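Local coordinates for 2-nitropropane dioxygenase (Streptomyces ansochromogenes, PDB 3BW2), which is a nitroalkane oxidase of the nitronate monooxygenase family that binds FMN and probably uses molecular oxygen for the oxidative denitrification of alkyl nitronates, at residues 11-16 against 221-226; 194-199 against 215-220; 236-241 against 319-324. All coordinates share one frame; numbering follows the deposited sequence.

Contact 1: 11-16 against 221-226; sequences LPIVQA and GQIAAV. With FMN (flavin mononucleotide), chain B.
Ile-223 reaches from helix 220-228 toward the start of strand 13-15 and meets Ile-13 and Pro-12 there. Its two branches divide the work. The longer one puts CD1 against the long branch of Ile-13, 4.0 Å from CG1 of that residue and 4.1 Å from its CD1, and the two isoleucine side chains cross at about a right angle. The short branch approaches Pro-12, with Ile-223 CG2 4.1 Å from the carbonyl O of Pro-12 and, more loosely, 4.4 Å from its ring atom CG. This fork follows from the first torsion of Ile-223: CG1 stands beside the backbone N (chi1 -64°) and anti to the carbonyl carbon, while CG2 is anti to the N. The backbone angles of Pro-12 fit an inverse gamma turn, although the position of the Leu-11 O that would close it is doubtful.

In the eight-stranded TIM barrel, 13-15 is the first strand, and 220-228 is the helix that connects the seventh strand, 211-214, to the eighth, 233-236. The eighth strand runs beside the first, and Ile-223 also packs on Ala-234 of it, which ties the helix layer to the seam where the barrel closes. Helix 333-350 covers Pro-12 through Leu-344. At the far end of 11-16 the strand gives way to Ala-16, whose CB lies 3.6 Å from C2' of the FMN ribityl chain.

No hydrogen bond joins the two segments. Their hold on each other is therefore apolar and depends on the shape of branched side chains, with Ile-13 and Ile-223 both buried between strand and helix.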
loop_
_atom_site.group_PDB
_atom_site.type_symbol
_atom_site.label_atom_id
_atom_site.label_comp_id
_atom_site.label_asym_id
_atom_site.label_seq_id
_atom_site.Cartn_x
_atom_site.Cartn_y
_atom_site.Cartn_z
ATOM N N LEU A 11 15.060 21.351 -2.242
ATOM C CA LEU A 11 13.767 20.707 -2.023
ATOM C C LEU A 11 13.892 19.196 -1.830
ATOM O O LEU A 11 14.688 18.540 -2.496
ATOM C CB LEU A 11 12.832 21.013 -3.195
ATOM C CG LEU A 11 12.551 22.503 -3.417
ATOM C CD1 LEU A 11 11.832 22.700 -4.739
ATOM C CD2 LEU A 11 11.711 23.052 -2.266
ATOM N N PRO A 12 13.098 18.628 -0.909
ATOM C CA PRO A 12 13.094 17.195 -0.598
ATOM C C PRO A 12 12.363 16.409 -1.679
ATOM O O PRO A 12 11.522 15.558 -1.388
ATOM C CB PRO A 12 12.362 17.148 0.733
ATOM C CG PRO A 12 11.319 18.212 0.548
ATOM C CD PRO A 12 12.107 19.346 -0.080
ATOM N N ILE A 13 12.698 16.698 -2.930
ATOM C CA ILE A 13 12.052 16.055 -4.063
ATOM C C ILE A 13 13.058 15.411 -4.998
ATOM O O ILE A 13 13.991 16.063 -5.470
ATOM C CB ILE A 13 11.238 17.078 -4.869
ATOM C CG1 ILE A 13 10.265 17.810 -3.942
ATOM C CG2 ILE A 13 10.502 16.377 -6.003
ATOM C CD1 ILE A 13 9.515 18.950 -4.606
ATOM N N VAL A 14 12.856 14.128 -5.272
ATOM C CA VAL A 14 13.749 13.401 -6.157
ATOM C C VAL A 14 12.987 12.868 -7.360
ATOM O O VAL A 14 11.937 12.243 -7.207
ATOM C CB VAL A 14 14.404 12.203 -5.433
ATOM C CG1 VAL A 14 15.349 11.470 -6.384
ATOM C CG2 VAL A 14 15.151 12.683 -4.197
ATOM N N GLN A 15 13.504 13.133 -8.554
ATOM C CA GLN A 15 12.879 12.621 -9.768
ATOM C C GLN A 15 13.457 11.228 -9.958
ATOM O O GLN A 15 14.666 11.061 -10.151
ATOM C CB GLN A 15 13.215 13.502 -10.973
ATOM C CG GLN A 15 12.942 12.839 -12.316
ATOM C CD GLN A 15 14.217 12.534 -13.074
ATOM O OE1 GLN A 15 14.439 11.406 -13.533
ATOM N NE2 GLN A 15 15.065 13.544 -13.218
ATOM N N ALA A 16 12.591 10.228 -9.881
ATOM C CA ALA A 16 13.025 8.848 -10.019
ATOM C C ALA A 16 13.678 8.553 -11.360
ATOM O O ALA A 16 13.242 9.052 -12.405
ATOM C CB ALA A 16 11.836 7.912 -9.816
ATOM N N GLY A 221 1.253 17.347 -0.711
ATOM C CA GLY A 221 0.754 16.922 0.590
ATOM C C GLY A 221 1.251 15.535 0.961
ATOM O O GLY A 221 1.434 15.215 2.138
ATOM N N GLN A 222 1.454 14.697 -0.051
ATOM C CA GLN A 222 1.951 13.350 0.170
ATOM C C GLN A 222 3.435 13.434 0.505
ATOM O O GLN A 222 3.965 12.587 1.223
ATOM C CB GLN A 222 1.723 12.491 -1.074
ATOM C CG GLN A 222 0.263 12.149 -1.303
ATOM C CD GLN A 222 0.020 11.521 -2.656
ATOM O OE1 GLN A 222 0.191 12.167 -3.686
ATOM N NE2 GLN A 222 -0.376 10.253 -2.660
ATOM N N ILE A 223 4.108 14.458 -0.014
ATOM C CA ILE A 223 5.522 14.637 0.290
ATOM C C ILE A 223 5.615 15.019 1.771
ATOM O O ILE A 223 6.458 14.503 2.506
ATOM C CB ILE A 223 6.163 15.739 -0.596
ATOM C CG1 ILE A 223 6.126 15.303 -2.070
ATOM C CG2 ILE A 223 7.600 15.990 -0.153
ATOM C CD1 ILE A 223 6.712 16.320 -3.052
ATOM N N ALA A 224 4.730 15.908 2.211
ATOM C CA ALA A 224 4.709 16.322 3.611
ATOM C C ALA A 224 4.397 15.099 4.465
ATOM O O ALA A 224 4.935 14.934 5.561
ATOM C CB ALA A 224 3.642 17.394 3.833
ATOM N N ALA A 225 3.522 14.240 3.950
ATOM C CA ALA A 225 3.136 13.032 4.656
ATOM C C ALA A 225 4.339 12.137 4.940
ATOM O O ALA A 225 4.552 11.726 6.082
ATOM C CB ALA A 225 2.085 12.261 3.847
ATOM N N VAL A 226 5.127 11.830 3.912
ATOM C CA VAL A 226 6.286 10.961 4.118
ATOM C C VAL A 226 7.342 11.598 5.011
ATOM O O VAL A 226 8.035 10.898 5.752
ATOM C CB VAL A 226 6.939 10.529 2.778
ATOM C CG1 VAL A 226 5.936 9.733 1.952
ATOM C CG2 VAL A 226 7.437 11.748 2.005
HETATM N N1 FMN B . 13.713 2.719 -10.616
HETATM C C2 FMN B . 15.086 2.479 -10.794
HETATM O O2 FMN B . 15.823 2.367 -9.818
HETATM N N3 FMN B . 15.626 2.374 -12.066
HETATM C C4 FMN B . 14.863 2.505 -13.215
HETATM O O4 FMN B . 15.396 2.409 -14.336
HETATM C C4A FMN B . 13.474 2.763 -13.059
HETATM N N5 FMN B . 12.652 2.932 -14.171
HETATM C C5A FMN B . 11.290 3.217 -14.042
HETATM C C6 FMN B . 10.500 3.404 -15.205
HETATM C C7 FMN B . 9.095 3.708 -15.139
HETATM C C7M FMN B . 8.609 4.625 -16.286
HETATM C C8 FMN B . 8.560 3.848 -13.805
HETATM C C8M FMN B . 7.403 4.788 -13.468
HETATM C C9 FMN B . 9.338 3.637 -12.622
HETATM C C9A FMN B . 10.714 3.325 -12.736
HETATM N N10 FMN B . 11.535 3.131 -11.593
HETATM C C10 FMN B . 12.913 2.864 -11.742
HETATM C "C1'" FMN B . 10.920 3.052 -10.194
HETATM C "C2'" FMN B . 11.126 4.430 -9.516
HETATM O "O2'" FMN B . 12.434 4.475 -8.966
HETATM C "C3'" FMN B . 10.131 4.676 -8.330
HETATM O "O3'" FMN B . 10.328 3.601 -7.412
HETATM C "C4'" FMN B . 8.649 4.704 -8.737
HETATM O "O4'" FMN B . 8.529 5.535 -9.891
HETATM C "C5'" FMN B . 7.770 5.272 -7.582
HETATM O "O5'" FMN B . 6.360 5.315 -7.939
HETATM P P FMN B . 5.564 6.523 -8.702
HETATM O O1P FMN B . 6.480 7.470 -8.003
HETATM O O2P FMN B . 4.385 5.851 -8.024
HETATM O O3P FMN B . 6.096 5.884 -9.972
#

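Contact 2: 194-199 against 215-220; sequences IGLLSL and GGIMRG. With FMN (flavin mononucleotide), chain B.
The amide N of Gly-216 donates a short hydrogen bond to phosphate oxygen O2P of FMN (2.7 Å, 158° at the hydrogen), while Leu-196 packs against the preceding residue, Gly-215. From the first turn of helix 196-206, CD2 of Leu-196 is set against the carbonyl O of Gly-215 at 3.4 Å. The same methyl meets CD1 of Ile-217 at 4.1 Å, so one branch of the leucine touches residues before and after Gly-216. It gets there because CG lies anti to the backbone N (chi1 -178°), extending the side chain toward the loop.

Gly-215 has a backbone conformation in which a CB would be jammed against the preceding carbonyl oxygen, and its CA is 3.6 Å from O5' of the cofactor. The positive phi of Gly-216 (74°) likewise favours a glycine at that position. These residues leave the C-terminal end of the seventh barrel strand, 211-214, where TIM-barrel flavoproteins commonly hold the FMN phosphate.

Gly-195 occupies the N-cap position of helix 196-206, and its carbonyl O accepts from Leu-199 N at 2.9 Å. Its own N is bonded to Gln-323 of the second subunit, and Arg-219 forms a salt bridge with Glu-205 of that subunit.

The chemistry is thus divided: a backbone N-H grips the phosphate, and a buried aliphatic cluster packs beside the loop that presents it.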
loop_
_atom_site.group_PDB
_atom_site.type_symbol
_atom_site.label_atom_id
_atom_site.label_comp_id
_atom_site.label_asym_id
_atom_site.label_seq_id
_atom_site.Cartn_x
_atom_site.Cartn_y
_atom_site.Cartn_z
ATOM N N ILE A 194 4.319 -4.267 0.564
ATOM C CA ILE A 194 3.954 -3.411 1.687
ATOM C C ILE A 194 3.605 -1.968 1.293
ATOM O O ILE A 194 4.353 -1.322 0.552
ATOM C CB ILE A 194 5.105 -3.374 2.716
ATOM C CG1 ILE A 194 5.487 -4.808 3.107
ATOM C CG2 ILE A 194 4.690 -2.574 3.945
ATOM C CD1 ILE A 194 6.732 -4.899 3.951
ATOM N N GLY A 195 2.473 -1.471 1.796
ATOM C CA GLY A 195 2.068 -0.102 1.507
ATOM C C GLY A 195 3.158 0.841 1.977
ATOM O O GLY A 195 3.749 0.619 3.036
ATOM N N LEU A 196 3.427 1.896 1.211
ATOM C CA LEU A 196 4.489 2.840 1.560
ATOM C C LEU A 196 4.445 3.397 2.982
ATOM O O LEU A 196 5.470 3.436 3.662
ATOM C CB LEU A 196 4.516 4.013 0.569
ATOM C CG LEU A 196 5.628 5.047 0.803
ATOM C CD1 LEU A 196 7.008 4.363 0.742
ATOM C CD2 LEU A 196 5.533 6.146 -0.253
ATOM N N LEU A 197 3.273 3.841 3.434
ATOM C CA LEU A 197 3.162 4.414 4.775
ATOM C C LEU A 197 3.598 3.421 5.850
ATOM O O LEU A 197 4.171 3.802 6.875
ATOM C CB LEU A 197 1.727 4.886 5.045
ATOM C CG LEU A 197 1.474 5.564 6.397
ATOM C CD1 LEU A 197 2.422 6.743 6.578
ATOM C CD2 LEU A 197 0.027 6.033 6.471
ATOM N N SER A 198 3.328 2.145 5.614
ATOM C CA SER A 198 3.705 1.122 6.573
ATOM C C SER A 198 5.194 0.795 6.415
ATOM O O SER A 198 5.930 0.706 7.399
ATOM C CB SER A 198 2.851 -0.127 6.361
ATOM O OG SER A 198 3.109 -1.083 7.369
ATOM N N LEU A 199 5.641 0.633 5.174
ATOM C CA LEU A 199 7.045 0.327 4.915
ATOM C C LEU A 199 7.963 1.419 5.464
ATOM O O LEU A 199 9.005 1.130 6.060
ATOM C CB LEU A 199 7.298 0.164 3.410
ATOM C CG LEU A 199 8.768 -0.055 3.017
ATOM C CD1 LEU A 199 9.300 -1.333 3.676
ATOM C CD2 LEU A 199 8.891 -0.142 1.503
ATOM N N GLY A 215 6.770 5.771 -4.132
ATOM C CA GLY A 215 5.576 5.000 -4.431
ATOM C C GLY A 215 4.252 5.733 -4.318
ATOM O O GLY A 215 3.780 5.992 -3.219
ATOM N N GLY A 216 3.654 6.063 -5.461
ATOM C CA GLY A 216 2.366 6.741 -5.476
ATOM C C GLY A 216 2.325 8.214 -5.100
ATOM O O GLY A 216 1.237 8.782 -4.979
ATOM N N ILE A 217 3.485 8.847 -4.929
ATOM C CA ILE A 217 3.532 10.260 -4.544
ATOM C C ILE A 217 3.308 11.195 -5.745
ATOM O O ILE A 217 4.161 11.315 -6.623
ATOM C CB ILE A 217 4.881 10.580 -3.849
ATOM C CG1 ILE A 217 5.057 9.655 -2.637
ATOM C CG2 ILE A 217 4.916 12.038 -3.401
ATOM C CD1 ILE A 217 6.371 9.822 -1.909
ATOM N N MET A 218 2.153 11.861 -5.764
ATOM C CA MET A 218 1.781 12.749 -6.864
ATOM C C MET A 218 1.508 14.187 -6.442
ATOM O O MET A 218 1.404 15.073 -7.287
ATOM C CB MET A 218 0.514 12.221 -7.548
ATOM C CG MET A 218 0.587 10.773 -8.010
ATOM S SD MET A 218 1.879 10.541 -9.229
ATOM C CE MET A 218 1.121 11.288 -10.691
ATOM N N ARG A 219 1.381 14.411 -5.139
ATOM C CA ARG A 219 1.064 15.737 -4.615
ATOM C C ARG A 219 1.991 16.163 -3.486
ATOM O O ARG A 219 2.538 15.324 -2.765
ATOM C CB ARG A 219 -0.380 15.746 -4.099
ATOM C CG ARG A 219 -1.432 15.410 -5.156
ATOM C CD ARG A 219 -1.832 16.650 -5.947
ATOM N NE ARG A 219 -2.938 16.383 -6.866
ATOM C CZ ARG A 219 -2.792 15.936 -8.109
ATOM N NH1 ARG A 219 -1.581 15.702 -8.601
ATOM N NH2 ARG A 219 -3.861 15.720 -8.864
ATOM N N GLY A 220 2.147 17.474 -3.327
ATOM C CA GLY A 220 3.000 17.990 -2.272
ATOM C C GLY A 220 2.554 17.558 -0.888
ATOM O O GLY A 220 3.378 17.422 0.017
HETATM N N1 FMN B . 13.713 2.719 -10.616
HETATM C C2 FMN B . 15.086 2.479 -10.794
HETATM O O2 FMN B . 15.823 2.367 -9.818
HETATM N N3 FMN B . 15.626 2.374 -12.066
HETATM C C4 FMN B . 14.863 2.505 -13.215
HETATM O O4 FMN B . 15.396 2.409 -14.336
HETATM C C4A FMN B . 13.474 2.763 -13.059
HETATM N N5 FMN B . 12.652 2.932 -14.171
HETATM C C5A FMN B . 11.290 3.217 -14.042
HETATM C C6 FMN B . 10.500 3.404 -15.205
HETATM C C7 FMN B . 9.095 3.708 -15.139
HETATM C C7M FMN B . 8.609 4.625 -16.286
HETATM C C8 FMN B . 8.560 3.848 -13.805
HETATM C C8M FMN B . 7.403 4.788 -13.468
HETATM C C9 FMN B . 9.338 3.637 -12.622
HETATM C C9A FMN B . 10.714 3.325 -12.736
HETATM N N10 FMN B . 11.535 3.131 -11.593
HETATM C C10 FMN B . 12.913 2.864 -11.742
HETATM C "C1'" FMN B . 10.920 3.052 -10.194
HETATM C "C2'" FMN B . 11.126 4.430 -9.516
HETATM O "O2'" FMN B . 12.434 4.475 -8.966
HETATM C "C3'" FMN B . 10.131 4.676 -8.330
HETATM O "O3'" FMN B . 10.328 3.601 -7.412
HETATM C "C4'" FMN B . 8.649 4.704 -8.737
HETATM O "O4'" FMN B . 8.529 5.535 -9.891
HETATM C "C5'" FMN B . 7.770 5.272 -7.582
HETATM O "O5'" FMN B . 6.360 5.315 -7.939
HETATM P P FMN B . 5.564 6.523 -8.702
HETATM O O1P FMN B . 6.480 7.470 -8.003
HETATM O O2P FMN B . 4.385 5.851 -8.024
HETATM O O3P FMN B . 6.096 5.884 -9.972
#

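Contact 3: 236-241 against 319-324; sequences LGTAFL and LWAGQG. With FMN (flavin mononucleotide), chain B.
Thr-238 and Gly-322 make the tight end of this contact. The hydroxyl OG1 of Thr-238 accepts a hydrogen bond from Gly-322 N (2.8 Å, 157° at the hydrogen) and donates one to O3P of FMN, also 2.8 Å away. A chi1 of -60° places OG1 beside the residue's own backbone N, so hydroxyl and amide address the same phosphate oxygen: Thr-238 N is 3.0 Å from O3P. Next to it, Gly-237 N gives a nearly straight bond to O1P. Both Gly-237 and Gly-322 must be bare here, since a CB on either would clash with the cofactor.

Putting a valine at Thr-238 would probably leave Gly-322 N without its acceptor in this contact and O3P without the hydroxyl's bond, loosening the grip of the 319-324 loop on the phosphate site.

The eighth strand of the TIM barrel, 233-236, ends here in the short helix 238-241, whose N-terminus points at the phosphate, as in the standard phosphate site of this fold; the helix dipole would be expected to favour the anion.

The packing is looser toward partly exposed Trp-320. Here no hydrogen bond crosses between the segments, and the approach is that of CD2 of Leu-241 to the carbonyl O of Trp-320, 3.5 Å apart. That carbonyl is bonded to His-252. Methyl C7M of the flavin sits between the two side chains: Trp-320 CB lies 3.6 Å from ring atom C7 and its indole plane is turned nearly perpendicular to the flavin, while CD1 of Leu-241 touches C7M at 3.9 Å.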
loop_
_atom_site.group_PDB
_atom_site.type_symbol
_atom_site.label_atom_id
_atom_site.label_comp_id
_atom_site.label_asym_id
_atom_site.label_seq_id
_atom_site.Cartn_x
_atom_site.Cartn_y
_atom_site.Cartn_z
ATOM N N LEU A 236 9.799 10.603 -6.830
ATOM C CA LEU A 236 8.641 10.496 -7.711
ATOM C C LEU A 236 8.997 10.085 -9.130
ATOM O O LEU A 236 9.848 10.708 -9.773
ATOM C CB LEU A 236 7.913 11.840 -7.784
ATOM C CG LEU A 236 7.239 12.448 -6.557
ATOM C CD1 LEU A 236 8.232 12.660 -5.425
ATOM C CD2 LEU A 236 6.627 13.776 -6.981
ATOM N N GLY A 237 8.324 9.049 -9.619
ATOM C CA GLY A 237 8.547 8.590 -10.974
ATOM C C GLY A 237 7.380 9.003 -11.861
ATOM O O GLY A 237 7.497 9.923 -12.671
ATOM N N THR A 238 6.247 8.332 -11.684
ATOM C CA THR A 238 5.044 8.592 -12.476
ATOM C C THR A 238 4.674 10.072 -12.599
ATOM O O THR A 238 4.269 10.525 -13.673
ATOM C CB THR A 238 3.836 7.799 -11.911
ATOM O OG1 THR A 238 4.122 6.392 -11.963
ATOM C CG2 THR A 238 2.579 8.076 -12.733
ATOM N N ALA A 239 4.815 10.830 -11.517
ATOM C CA ALA A 239 4.490 12.252 -11.563
ATOM C C ALA A 239 5.339 12.981 -12.615
ATOM O O ALA A 239 4.859 13.898 -13.276
ATOM C CB ALA A 239 4.691 12.885 -10.187
ATOM N N PHE A 240 6.593 12.566 -12.781
ATOM C CA PHE A 240 7.467 13.205 -13.769
ATOM C C PHE A 240 7.377 12.563 -15.154
ATOM O O PHE A 240 7.761 13.171 -16.152
ATOM C CB PHE A 240 8.917 13.185 -13.281
ATOM C CG PHE A 240 9.206 14.214 -12.231
ATOM C CD1 PHE A 240 9.286 15.562 -12.568
ATOM C CD2 PHE A 240 9.351 13.846 -10.898
ATOM C CE1 PHE A 240 9.506 16.534 -11.595
ATOM C CE2 PHE A 240 9.570 14.808 -9.914
ATOM C CZ PHE A 240 9.646 16.160 -10.267
ATOM N N LEU A 241 6.860 11.340 -15.208
ATOM C CA LEU A 241 6.712 10.607 -16.467
ATOM C C LEU A 241 5.808 11.386 -17.413
ATOM O O LEU A 241 5.988 11.370 -18.633
ATOM C CB LEU A 241 6.097 9.229 -16.189
ATOM C CG LEU A 241 5.899 8.228 -17.330
ATOM C CD1 LEU A 241 7.235 7.859 -17.935
ATOM C CD2 LEU A 241 5.232 6.975 -16.784
ATOM N N LEU A 319 3.226 -0.228 -19.869
ATOM C CA LEU A 319 2.779 1.052 -19.329
ATOM C C LEU A 319 3.086 1.256 -17.837
ATOM O O LEU A 319 2.175 1.404 -17.020
ATOM C CB LEU A 319 1.273 1.191 -19.584
ATOM C CG LEU A 319 0.846 1.020 -21.053
ATOM C CD1 LEU A 319 -0.671 1.119 -21.175
ATOM C CD2 LEU A 319 1.522 2.092 -21.912
ATOM N N TRP A 320 4.366 1.272 -17.486
ATOM C CA TRP A 320 4.778 1.455 -16.093
ATOM C C TRP A 320 4.078 2.672 -15.479
ATOM O O TRP A 320 4.088 3.763 -16.054
ATOM C CB TRP A 320 6.292 1.669 -16.005
ATOM C CG TRP A 320 7.144 0.618 -16.655
ATOM C CD1 TRP A 320 8.304 0.832 -17.348
ATOM C CD2 TRP A 320 6.948 -0.804 -16.637
ATOM N NE1 TRP A 320 8.841 -0.361 -17.760
ATOM C CE2 TRP A 320 8.030 -1.383 -17.338
ATOM C CE3 TRP A 320 5.964 -1.646 -16.100
ATOM C CZ2 TRP A 320 8.157 -2.766 -17.516
ATOM C CZ3 TRP A 320 6.089 -3.022 -16.279
ATOM C CH2 TRP A 320 7.178 -3.566 -16.982
ATOM N N ALA A 321 3.478 2.489 -14.307
ATOM C CA ALA A 321 2.782 3.585 -13.641
ATOM C C ALA A 321 2.437 3.209 -12.204
ATOM O O ALA A 321 2.072 2.067 -11.927
ATOM C CB ALA A 321 1.502 3.940 -14.412
ATOM N N GLY A 322 2.568 4.173 -11.295
ATOM C CA GLY A 322 2.248 3.930 -9.902
ATOM C C GLY A 322 0.745 4.050 -9.718
ATOM O O GLY A 322 0.044 4.489 -10.630
ATOM N N GLN A 323 0.246 3.675 -8.547
ATOM C CA GLN A 323 -1.187 3.728 -8.286
ATOM C C GLN A 323 -1.794 5.130 -8.302
ATOM O O GLN A 323 -3.012 5.278 -8.321
ATOM C CB GLN A 323 -1.498 3.043 -6.958
ATOM C CG GLN A 323 -1.157 1.559 -6.949
ATOM C CD GLN A 323 -1.662 0.867 -5.704
ATOM O OE1 GLN A 323 -1.426 1.331 -4.594
ATOM N NE2 GLN A 323 -2.363 -0.251 -5.882
ATOM N N GLY A 324 -0.948 6.155 -8.302
ATOM C CA GLY A 324 -1.450 7.519 -8.333
ATOM C C GLY A 324 -1.438 8.115 -9.733
ATOM O O GLY A 324 -1.557 9.330 -9.898
HETATM N N1 FMN B . 13.713 2.719 -10.616
HETATM C C2 FMN B . 15.086 2.479 -10.794
HETATM O O2 FMN B . 15.823 2.367 -9.818
HETATM N N3 FMN B . 15.626 2.374 -12.066
HETATM C C4 FMN B . 14.863 2.505 -13.215
HETATM O O4 FMN B . 15.396 2.409 -14.336
HETATM C C4A FMN B . 13.474 2.763 -13.059
HETATM N N5 FMN B . 12.652 2.932 -14.171
HETATM C C5A FMN B . 11.290 3.217 -14.042
HETATM C C6 FMN B . 10.500 3.404 -15.205
HETATM C C7 FMN B . 9.095 3.708 -15.139
HETATM C C7M FMN B . 8.609 4.625 -16.286
HETATM C C8 FMN B . 8.560 3.848 -13.805
HETATM C C8M FMN B . 7.403 4.788 -13.468
HETATM C C9 FMN B . 9.338 3.637 -12.622
HETATM C C9A FMN B . 10.714 3.325 -12.736
HETATM N N10 FMN B . 11.535 3.131 -11.593
HETATM C C10 FMN B . 12.913 2.864 -11.742
HETATM C "C1'" FMN B . 10.920 3.052 -10.194
HETATM C "C2'" FMN B . 11.126 4.430 -9.516
HETATM O "O2'" FMN B . 12.434 4.475 -8.966
HETATM C "C3'" FMN B . 10.131 4.676 -8.330
HETATM O "O3'" FMN B . 10.328 3.601 -7.412
HETATM C "C4'" FMN B . 8.649 4.704 -8.737
HETATM O "O4'" FMN B . 8.529 5.535 -9.891
HETATM C "C5'" FMN B . 7.770 5.272 -7.582
HETATM O "O5'" FMN B . 6.360 5.315 -7.939
HETATM P P FMN B . 5.564 6.523 -8.702
HETATM O O1P FMN B . 6.480 7.470 -8.003
HETATM O O2P FMN B . 4.385 5.851 -8.024
HETATM O O3P FMN B . 6.096 5.884 -9.972
#

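All three contacts touch the same FMN. The centres of contact 1 and contact 2 are about 10 Å apart, those of contact 2 and contact 3 about 12 Å, and those of contact 1 and contact 3 about 14 Å. Contacts 1 and 2 merge in one apolar cluster, Ile-223 CG1 lying 3.7 Å from Ile-217 CG2. Between contacts 1 and 3 the neighbouring first and eighth strands make probable hydrogen bonds: Leu-236 N lies 2.7 Å from Val-14 O, and Ala-16 N 2.8 Å from Leu-236 O. Met-218 bridges contacts 2 and 3, its CE 3.6 Å from Ala-239 CA. Contacts 2 and 3 share the phosphate, whereas contact 1 reaches the ribityl chain.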